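Local coordinates for protein metallocarboxypeptidase (Trypanosoma cruzi, PDB 3DWC) that probably releases C-terminal amino acids other than proline from peptides with broad specificity, as a metal-dependent carboxypeptidase of the M32 family, at residues Y17-M22 with A47-H52; N177-L182 with R365-R370; C216-D221 with A319-E324. All blocks are in the same frame, centred on the assembly; numbering follows the deposited sequence.

Interaction 1: Y17-M22 with A47-H52; sequences YRYGHM and AELQLH
Tyr19, Leu49 and His52 join helices 3-32 and 39-57 as an antiparallel helical hairpin at the subunit interface, in the largely helical fold of an M32 carboxypeptidase. The short axes run 10.2 Å apart at 165°, and the contact combines an aromatic pair with aliphatic packing. His52 turns the edge of its imidazole toward the face of the Tyr19 phenol in an offset edge-to-face (T-shaped) pair, with planes at 68° and centroids 4.8 Å apart. CD2 of His52 lies over the phenol face, 3.3 Å from Tyr19 CE2. The imidazole reaches that face because CG of His52 is anti to the backbone N (chi1 -177°). It also stacks on His52 of the second subunit; histidine suits the place because one flat, polarisable ring can serve both partners. One turn away, branched Leu49 fills the gap between the helices with two methyl groups. CD2 lies against Tyr19 CB at 3.8 Å, while CD1 faces the Tyr19 carbonyl oxygen and is pressed closely against Met22, which also packs on Met46 of the second subunit, with 3.5 Å between Leu49 CD1 and Met22 CB.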
# COMPACT_ATOMS: atom_id res chain seq x y z
N TYR B 17 -17.55 0.36 1.43
CA TYR B 17 -16.55 1.37 1.82
C TYR B 17 -15.27 0.67 2.29
O TYR B 17 -14.16 1.04 1.88
CB TYR B 17 -17.12 2.28 2.91
CG TYR B 17 -16.26 3.44 3.33
CD1 TYR B 17 -16.23 4.61 2.60
CD2 TYR B 17 -15.47 3.36 4.47
CE1 TYR B 17 -15.44 5.70 3.01
CE2 TYR B 17 -14.65 4.42 4.86
CZ TYR B 17 -14.66 5.60 4.14
OH TYR B 17 -13.85 6.67 4.53
N ARG B 18 -15.41 -0.40 3.06
CA ARG B 18 -14.24 -1.12 3.53
C ARG B 18 -13.49 -1.78 2.44
O ARG B 18 -12.25 -1.79 2.43
CB ARG B 18 -14.60 -2.20 4.55
CG ARG B 18 -15.22 -1.73 5.85
CD ARG B 18 -14.64 -0.43 6.36
NE ARG B 18 -15.36 -0.01 7.59
CZ ARG B 18 -15.10 1.12 8.22
NH1 ARG B 18 -14.18 1.94 7.76
NH2 ARG B 18 -15.79 1.46 9.32
N TYR B 19 -14.22 -2.37 1.50
CA TYR B 19 -13.57 -3.01 0.37
C TYR B 19 -12.91 -1.94 -0.52
O TYR B 19 -11.83 -2.17 -1.07
CB TYR B 19 -14.57 -3.80 -0.44
CG TYR B 19 -15.29 -4.95 0.25
CD1 TYR B 19 -14.62 -5.81 1.12
CD2 TYR B 19 -16.62 -5.25 -0.05
CE1 TYR B 19 -15.29 -6.94 1.72
CE2 TYR B 19 -17.28 -6.36 0.52
CZ TYR B 19 -16.60 -7.18 1.43
OH TYR B 19 -17.26 -8.27 2.02
N GLY B 20 -13.55 -0.78 -0.63
CA GLY B 20 -13.02 0.34 -1.43
C GLY B 20 -11.73 0.89 -0.87
O GLY B 20 -10.81 1.24 -1.61
N HIS B 21 -11.64 0.92 0.46
CA HIS B 21 -10.37 1.22 1.13
C HIS B 21 -9.19 0.40 0.58
O HIS B 21 -8.17 0.95 0.19
CB HIS B 21 -10.53 1.01 2.60
CG HIS B 21 -9.28 1.21 3.40
ND1 HIS B 21 -9.04 2.36 4.14
CD2 HIS B 21 -8.23 0.38 3.63
CE1 HIS B 21 -7.89 2.23 4.77
NE2 HIS B 21 -7.37 1.04 4.48
N MET B 22 -9.34 -0.92 0.54
CA MET B 22 -8.33 -1.81 -0.08
C MET B 22 -7.95 -1.46 -1.51
O MET B 22 -6.78 -1.40 -1.86
CB MET B 22 -8.83 -3.24 -0.01
CG MET B 22 -8.98 -3.77 1.44
SD MET B 22 -7.34 -3.82 2.26
CE MET B 22 -7.71 -4.41 3.86
N ALA B 47 -8.81 -6.76 -9.57
CA ALA B 47 -9.92 -7.26 -10.37
C ALA B 47 -10.85 -8.13 -9.57
O ALA B 47 -12.07 -8.07 -9.75
CB ALA B 47 -9.42 -8.09 -11.60
N GLU B 48 -10.27 -9.02 -8.77
CA GLU B 48 -11.07 -9.92 -7.96
C GLU B 48 -11.87 -9.13 -6.92
O GLU B 48 -13.05 -9.37 -6.71
CB GLU B 48 -10.19 -10.97 -7.26
CG GLU B 48 -11.01 -12.05 -6.56
CD GLU B 48 -11.88 -12.86 -7.52
OE1 GLU B 48 -13.06 -13.08 -7.23
OE2 GLU B 48 -11.41 -13.25 -8.57
N LEU B 49 -11.24 -8.16 -6.30
CA LEU B 49 -11.96 -7.33 -5.29
C LEU B 49 -13.04 -6.43 -5.94
O LEU B 49 -14.14 -6.29 -5.40
CB LEU B 49 -10.98 -6.47 -4.49
CG LEU B 49 -11.21 -6.30 -2.96
CD1 LEU B 49 -10.49 -5.08 -2.45
CD2 LEU B 49 -12.67 -6.25 -2.55
N GLN B 50 -12.73 -5.83 -7.08
CA GLN B 50 -13.72 -5.09 -7.88
C GLN B 50 -14.91 -5.98 -8.17
O GLN B 50 -16.03 -5.54 -8.02
CB GLN B 50 -13.13 -4.56 -9.22
CG GLN B 50 -12.06 -3.44 -9.07
CD GLN B 50 -11.16 -3.16 -10.35
OE1 GLN B 50 -11.28 -3.80 -11.39
NE2 GLN B 50 -10.26 -2.19 -10.22
N LEU B 51 -14.66 -7.24 -8.56
CA LEU B 51 -15.74 -8.21 -8.81
C LEU B 51 -16.68 -8.36 -7.61
O LEU B 51 -17.92 -8.27 -7.73
CB LEU B 51 -15.15 -9.56 -9.19
CG LEU B 51 -15.97 -10.59 -9.96
CD1 LEU B 51 -15.19 -11.87 -10.08
CD2 LEU B 51 -17.26 -10.88 -9.27
N HIS B 52 -16.10 -8.54 -6.43
CA HIS B 52 -16.88 -8.76 -5.21
C HIS B 52 -17.73 -7.52 -4.92
O HIS B 52 -18.92 -7.61 -4.67
CB HIS B 52 -15.97 -9.12 -4.04
CG HIS B 52 -16.70 -9.45 -2.78
ND1 HIS B 52 -17.64 -10.44 -2.70
CD2 HIS B 52 -16.66 -8.87 -1.55
CE1 HIS B 52 -18.15 -10.47 -1.48
NE2 HIS B 52 -17.56 -9.53 -0.76

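Interaction 2: N177-L182 with R365-R370; sequences NVRSWL and RYEIER
Helix 358-374 meets Arg179 of helix 168-196 chiefly through Glu367. The residue before it, Tyr366, stacks its ring on Phe175, one turn before Arg179, a second link between the same two helices. Glu367 comes next and carries the main bond. Its chain is extended beyond CG and comes from the opposite direction to the arginine chain. Arg179 grips it side-on with two nitrogens that converge on one oxygen: Arg179 NE lies 2.7 Å from Glu367 OE1, and Arg179 NH1 is also 2.7 Å from Glu367 OE1. The oxygen lies in the guanidinium plane, but both donors approach from the same face of the carboxylate, 39° out of its plane. Both N-H...O angles are bent, near 140°, as expected when neighbouring N-H groups share an acceptor. The bend of Arg179 at chi3 (-47°) turns this NE edge to the glutamate. Glu367 OE2 is held by Lys389 and Tyr393, which link it to helix 382-394. Arg370, one turn on from Tyr366, brings a second guanidinium, with Arg179 NH1 and Arg370 NH1 4.5 Å apart. A water accepts from Arg179 NH1 at 2.9 Å and only weakly from Arg370 NH1, whose salt bridge is to Asp172. Two arginines can therefore lie close together because each has its own carboxylate and a water lies between them; with two cationic neighbours and a tyrosine hydroxyl around it, Glu367 probably stays ionised although buried.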
# COMPACT_ATOMS: atom_id res chain seq x y z
N ASN B 177 -21.68 30.53 -23.73
CA ASN B 177 -21.30 31.76 -23.03
C ASN B 177 -19.79 31.96 -23.15
O ASN B 177 -19.34 32.96 -23.70
CB ASN B 177 -21.72 31.74 -21.58
CG ASN B 177 -21.45 33.06 -20.88
OD1 ASN B 177 -20.31 33.43 -20.61
ND2 ASN B 177 -22.51 33.77 -20.56
N VAL B 178 -19.01 30.98 -22.74
CA VAL B 178 -17.54 31.05 -22.95
C VAL B 178 -17.13 31.36 -24.41
O VAL B 178 -16.25 32.20 -24.64
CB VAL B 178 -16.82 29.75 -22.42
CG1 VAL B 178 -15.27 29.75 -22.72
CG2 VAL B 178 -17.08 29.54 -20.94
N ARG B 179 -17.75 30.70 -25.37
CA ARG B 179 -17.39 30.86 -26.78
C ARG B 179 -17.63 32.27 -27.29
O ARG B 179 -16.95 32.69 -28.23
CB ARG B 179 -18.15 29.85 -27.68
CG ARG B 179 -17.53 29.62 -29.08
CD ARG B 179 -18.38 28.67 -30.01
NE ARG B 179 -18.76 27.50 -29.24
CZ ARG B 179 -19.97 27.29 -28.71
NH1 ARG B 179 -20.17 26.20 -27.97
NH2 ARG B 179 -20.99 28.13 -28.92
N SER B 180 -18.59 32.99 -26.69
CA SER B 180 -18.96 34.32 -27.13
C SER B 180 -17.89 35.38 -26.81
O SER B 180 -17.86 36.43 -27.47
CB SER B 180 -20.33 34.74 -26.54
OG SER B 180 -20.24 35.01 -25.14
N TRP B 181 -17.04 35.12 -25.80
CA TRP B 181 -16.06 36.13 -25.29
C TRP B 181 -14.60 35.69 -25.19
O TRP B 181 -13.71 36.56 -25.31
CB TRP B 181 -16.52 36.77 -23.95
CG TRP B 181 -16.79 35.80 -22.83
CD1 TRP B 181 -18.00 35.28 -22.47
CD2 TRP B 181 -15.82 35.22 -21.94
NE1 TRP B 181 -17.84 34.42 -21.41
CE2 TRP B 181 -16.51 34.35 -21.08
CE3 TRP B 181 -14.43 35.35 -21.79
CZ2 TRP B 181 -15.87 33.62 -20.10
CZ3 TRP B 181 -13.80 34.63 -20.83
CH2 TRP B 181 -14.52 33.78 -19.98
N LEU B 182 -14.33 34.38 -25.00
CA LEU B 182 -12.99 33.93 -24.61
C LEU B 182 -11.99 33.94 -25.74
O LEU B 182 -10.88 34.41 -25.53
CB LEU B 182 -13.01 32.58 -23.86
CG LEU B 182 -11.68 32.01 -23.33
CD1 LEU B 182 -10.86 33.09 -22.57
CD2 LEU B 182 -11.94 30.80 -22.44
N ARG B 365 -13.13 20.17 -26.76
CA ARG B 365 -13.36 18.75 -26.56
C ARG B 365 -14.83 18.53 -26.26
O ARG B 365 -15.41 17.55 -26.71
CB ARG B 365 -12.49 18.18 -25.48
CG ARG B 365 -11.02 18.19 -25.83
CD ARG B 365 -10.14 18.09 -24.57
NE ARG B 365 -8.75 17.75 -24.89
CZ ARG B 365 -7.93 18.58 -25.53
NH1 ARG B 365 -6.69 18.23 -25.80
NH2 ARG B 365 -8.37 19.76 -25.93
N TYR B 366 -15.44 19.45 -25.53
CA TYR B 366 -16.87 19.36 -25.25
C TYR B 366 -17.65 19.24 -26.60
O TYR B 366 -18.42 18.29 -26.83
CB TYR B 366 -17.34 20.55 -24.38
CG TYR B 366 -18.83 20.66 -24.35
CD1 TYR B 366 -19.48 21.71 -24.95
CD2 TYR B 366 -19.61 19.64 -23.77
CE1 TYR B 366 -20.89 21.79 -24.94
CE2 TYR B 366 -20.98 19.72 -23.74
CZ TYR B 366 -21.61 20.78 -24.33
OH TYR B 366 -22.96 20.82 -24.32
N GLU B 367 -17.37 20.16 -27.50
CA GLU B 367 -18.10 20.31 -28.74
C GLU B 367 -18.00 19.08 -29.63
O GLU B 367 -19.01 18.58 -30.12
CB GLU B 367 -17.62 21.59 -29.45
CG GLU B 367 -18.08 22.81 -28.68
CD GLU B 367 -17.43 24.12 -29.08
OE1 GLU B 367 -17.77 25.13 -28.41
OE2 GLU B 367 -16.60 24.15 -30.01
N ILE B 368 -16.80 18.55 -29.76
CA ILE B 368 -16.57 17.34 -30.49
C ILE B 368 -17.29 16.14 -29.86
O ILE B 368 -18.02 15.42 -30.57
CB ILE B 368 -15.07 17.07 -30.63
CG1 ILE B 368 -14.46 18.17 -31.51
CG2 ILE B 368 -14.83 15.68 -31.24
CD1 ILE B 368 -13.00 18.39 -31.28
N GLU B 369 -17.13 15.94 -28.55
CA GLU B 369 -17.82 14.86 -27.84
C GLU B 369 -19.33 14.90 -28.05
O GLU B 369 -19.97 13.89 -28.38
CB GLU B 369 -17.50 14.92 -26.34
CG GLU B 369 -16.13 14.41 -26.00
CD GLU B 369 -15.94 14.15 -24.53
OE1 GLU B 369 -16.83 14.51 -23.71
OE2 GLU B 369 -14.88 13.60 -24.18
N ARG B 370 -19.89 16.07 -27.82
CA ARG B 370 -21.30 16.34 -28.06
C ARG B 370 -21.72 16.01 -29.51
O ARG B 370 -22.76 15.36 -29.74
CB ARG B 370 -21.62 17.80 -27.71
CG ARG B 370 -23.09 18.19 -27.81
CD ARG B 370 -23.24 19.71 -27.91
NE ARG B 370 -22.49 20.28 -29.04
CZ ARG B 370 -22.24 21.58 -29.23
NH1 ARG B 370 -22.68 22.50 -28.37
NH2 ARG B 370 -21.54 21.97 -30.29
O HOH W 1 -22.91 25.75 -27.24

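Interaction 3: C216-D221 with A319-E324; sequences CRFFMD and APRLVE
Phe218 and Arg321 cross at a slant, the phenyl ring standing almost upright to the guanidinium at 81°, whereas the Phe219 ring lies only 20° from the plane of that same group. The arginine thus meets two neighbouring phenylalanines in quite different attitudes, mainly with its aliphatic shaft. Its CD approaches the outer end of the first ring, 3.6 Å from Phe218 CE2. Its CG, by contrast, is 4.2 Å from Phe219 CZ. With CG anti to the backbone N, Phe218 projects from helix 209-222 toward helix 312-326, and its CD2 lies over the rim of one face of Phe219. Arg321 is bent at chi2 (-69°), which carries its methylenes past both ring ends. Phe317, one turn earlier on the arginine's helix, makes a cation-pi contact with Arg321 and also packs on Phe218, while Phe219 meets Phe314 and reaches Leu262 of helix 259-276, the helix that carries the cobalt-binding His267 and His271. Arginine suits this partly exposed seam because its methylenes can cover aromatic carbon. Between the two segments, therefore, cohesion is chiefly van der Waals and hydrophobic; the charge is probably met within its own helix, by Phe317 and a long salt bridge to Glu324.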
# COMPACT_ATOMS: atom_id res chain seq x y z
N CYS B 216 7.52 22.29 -1.16
CA CYS B 216 6.19 21.75 -1.36
C CYS B 216 5.51 21.41 -0.03
O CYS B 216 4.35 21.77 0.17
CB CYS B 216 6.28 20.53 -2.27
SG CYS B 216 6.54 20.94 -4.06
N ARG B 217 6.20 20.70 0.86
CA ARG B 217 5.65 20.38 2.17
C ARG B 217 5.35 21.63 2.94
O ARG B 217 4.42 21.64 3.73
CB ARG B 217 6.60 19.52 3.02
CG ARG B 217 6.83 18.14 2.46
CD ARG B 217 7.75 17.26 3.33
NE ARG B 217 7.83 16.02 2.59
CZ ARG B 217 6.97 15.00 2.71
NH1 ARG B 217 6.00 15.02 3.63
NH2 ARG B 217 7.13 13.95 1.91
N PHE B 218 6.20 22.65 2.79
CA PHE B 218 5.99 23.91 3.47
C PHE B 218 4.66 24.46 3.01
O PHE B 218 3.85 24.89 3.81
CB PHE B 218 7.11 24.92 3.21
CG PHE B 218 6.81 26.28 3.74
CD1 PHE B 218 6.90 26.54 5.09
CD2 PHE B 218 6.38 27.30 2.90
CE1 PHE B 218 6.58 27.79 5.60
CE2 PHE B 218 6.07 28.54 3.39
CZ PHE B 218 6.18 28.80 4.73
N PHE B 219 4.39 24.39 1.70
CA PHE B 219 3.13 24.88 1.21
C PHE B 219 1.94 24.03 1.58
O PHE B 219 0.87 24.59 1.89
CB PHE B 219 3.18 25.30 -0.25
CG PHE B 219 3.87 26.62 -0.44
CD1 PHE B 219 3.17 27.81 -0.26
CD2 PHE B 219 5.21 26.68 -0.81
CE1 PHE B 219 3.82 29.05 -0.43
CE2 PHE B 219 5.83 27.89 -1.00
CZ PHE B 219 5.14 29.08 -0.81
N MET B 220 2.12 22.71 1.67
CA MET B 220 1.09 21.89 2.21
C MET B 220 0.78 22.32 3.68
O MET B 220 -0.40 22.34 4.07
CB MET B 220 1.49 20.43 2.14
CG MET B 220 1.58 19.94 0.70
SD MET B 220 2.13 18.26 0.55
CE MET B 220 0.68 17.32 1.07
N ASP B 221 1.80 22.69 4.47
CA ASP B 221 1.56 23.28 5.81
C ASP B 221 0.81 24.63 5.79
O ASP B 221 -0.06 24.90 6.64
CB ASP B 221 2.89 23.49 6.55
CG ASP B 221 3.52 22.18 7.03
OD1 ASP B 221 2.83 21.12 7.09
OD2 ASP B 221 4.73 22.22 7.37
N ALA B 319 7.83 34.67 -3.32
CA ALA B 319 9.17 35.10 -3.73
C ALA B 319 10.27 34.93 -2.68
O ALA B 319 11.34 34.32 -2.98
CB ALA B 319 9.13 36.53 -4.27
N PRO B 320 10.06 35.45 -1.46
CA PRO B 320 11.06 35.23 -0.41
C PRO B 320 11.24 33.79 0.08
O PRO B 320 12.30 33.47 0.63
CB PRO B 320 10.54 36.09 0.77
CG PRO B 320 9.44 36.92 0.23
CD PRO B 320 8.91 36.25 -0.97
N ARG B 321 10.22 32.95 -0.04
CA ARG B 321 10.42 31.52 0.17
C ARG B 321 11.29 30.93 -0.90
O ARG B 321 12.05 29.98 -0.64
CB ARG B 321 9.13 30.75 0.19
CG ARG B 321 8.10 31.30 1.16
CD ARG B 321 8.48 31.12 2.59
NE ARG B 321 7.75 32.11 3.35
CZ ARG B 321 8.17 33.35 3.59
NH1 ARG B 321 9.40 33.75 3.24
NH2 ARG B 321 7.37 34.17 4.26
N LEU B 322 11.23 31.45 -2.12
CA LEU B 322 12.09 30.92 -3.17
C LEU B 322 13.52 31.32 -2.86
O LEU B 322 14.43 30.54 -3.11
CB LEU B 322 11.70 31.38 -4.57
CG LEU B 322 10.31 30.96 -5.08
CD1 LEU B 322 9.98 31.69 -6.41
CD2 LEU B 322 10.21 29.47 -5.22
N VAL B 323 13.74 32.50 -2.32
CA VAL B 323 15.11 32.92 -1.92
C VAL B 323 15.64 32.02 -0.77
O VAL B 323 16.74 31.47 -0.82
CB VAL B 323 15.15 34.41 -1.53
CG1 VAL B 323 16.54 34.79 -0.90
CG2 VAL B 323 14.83 35.25 -2.73
N GLU B 324 14.79 31.80 0.22
CA GLU B 324 15.11 30.98 1.38
C GLU B 324 15.45 29.50 1.07
O GLU B 324 16.40 28.95 1.65
CB GLU B 324 13.92 31.05 2.31
CG GLU B 324 14.07 30.22 3.56
CD GLU B 324 12.79 30.18 4.38
OE1 GLU B 324 11.82 30.91 4.00
OE2 GLU B 324 12.78 29.41 5.38

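From the N terminus, interaction 1 closes first, a local link in which helix 3-32 meets the next helix, 39-57, with 24 residues between the two segments, most of them in the helices themselves. It is complete before the others begin. Interaction 2 then opens on helix 168-196 and closes only on helix 358-374, enclosing 182 residues. Interaction 3 is nested inside that loop: it starts on the following helix, 209-222, and ends on helix 312-326, so its own loop includes the three-stranded sheet and the cobalt-binding helices 259-276 and 294-309. The three centres are 37 to 38 Å apart and none touches another; interactions 1 and 2 lie on opposite sides of the chain's centre.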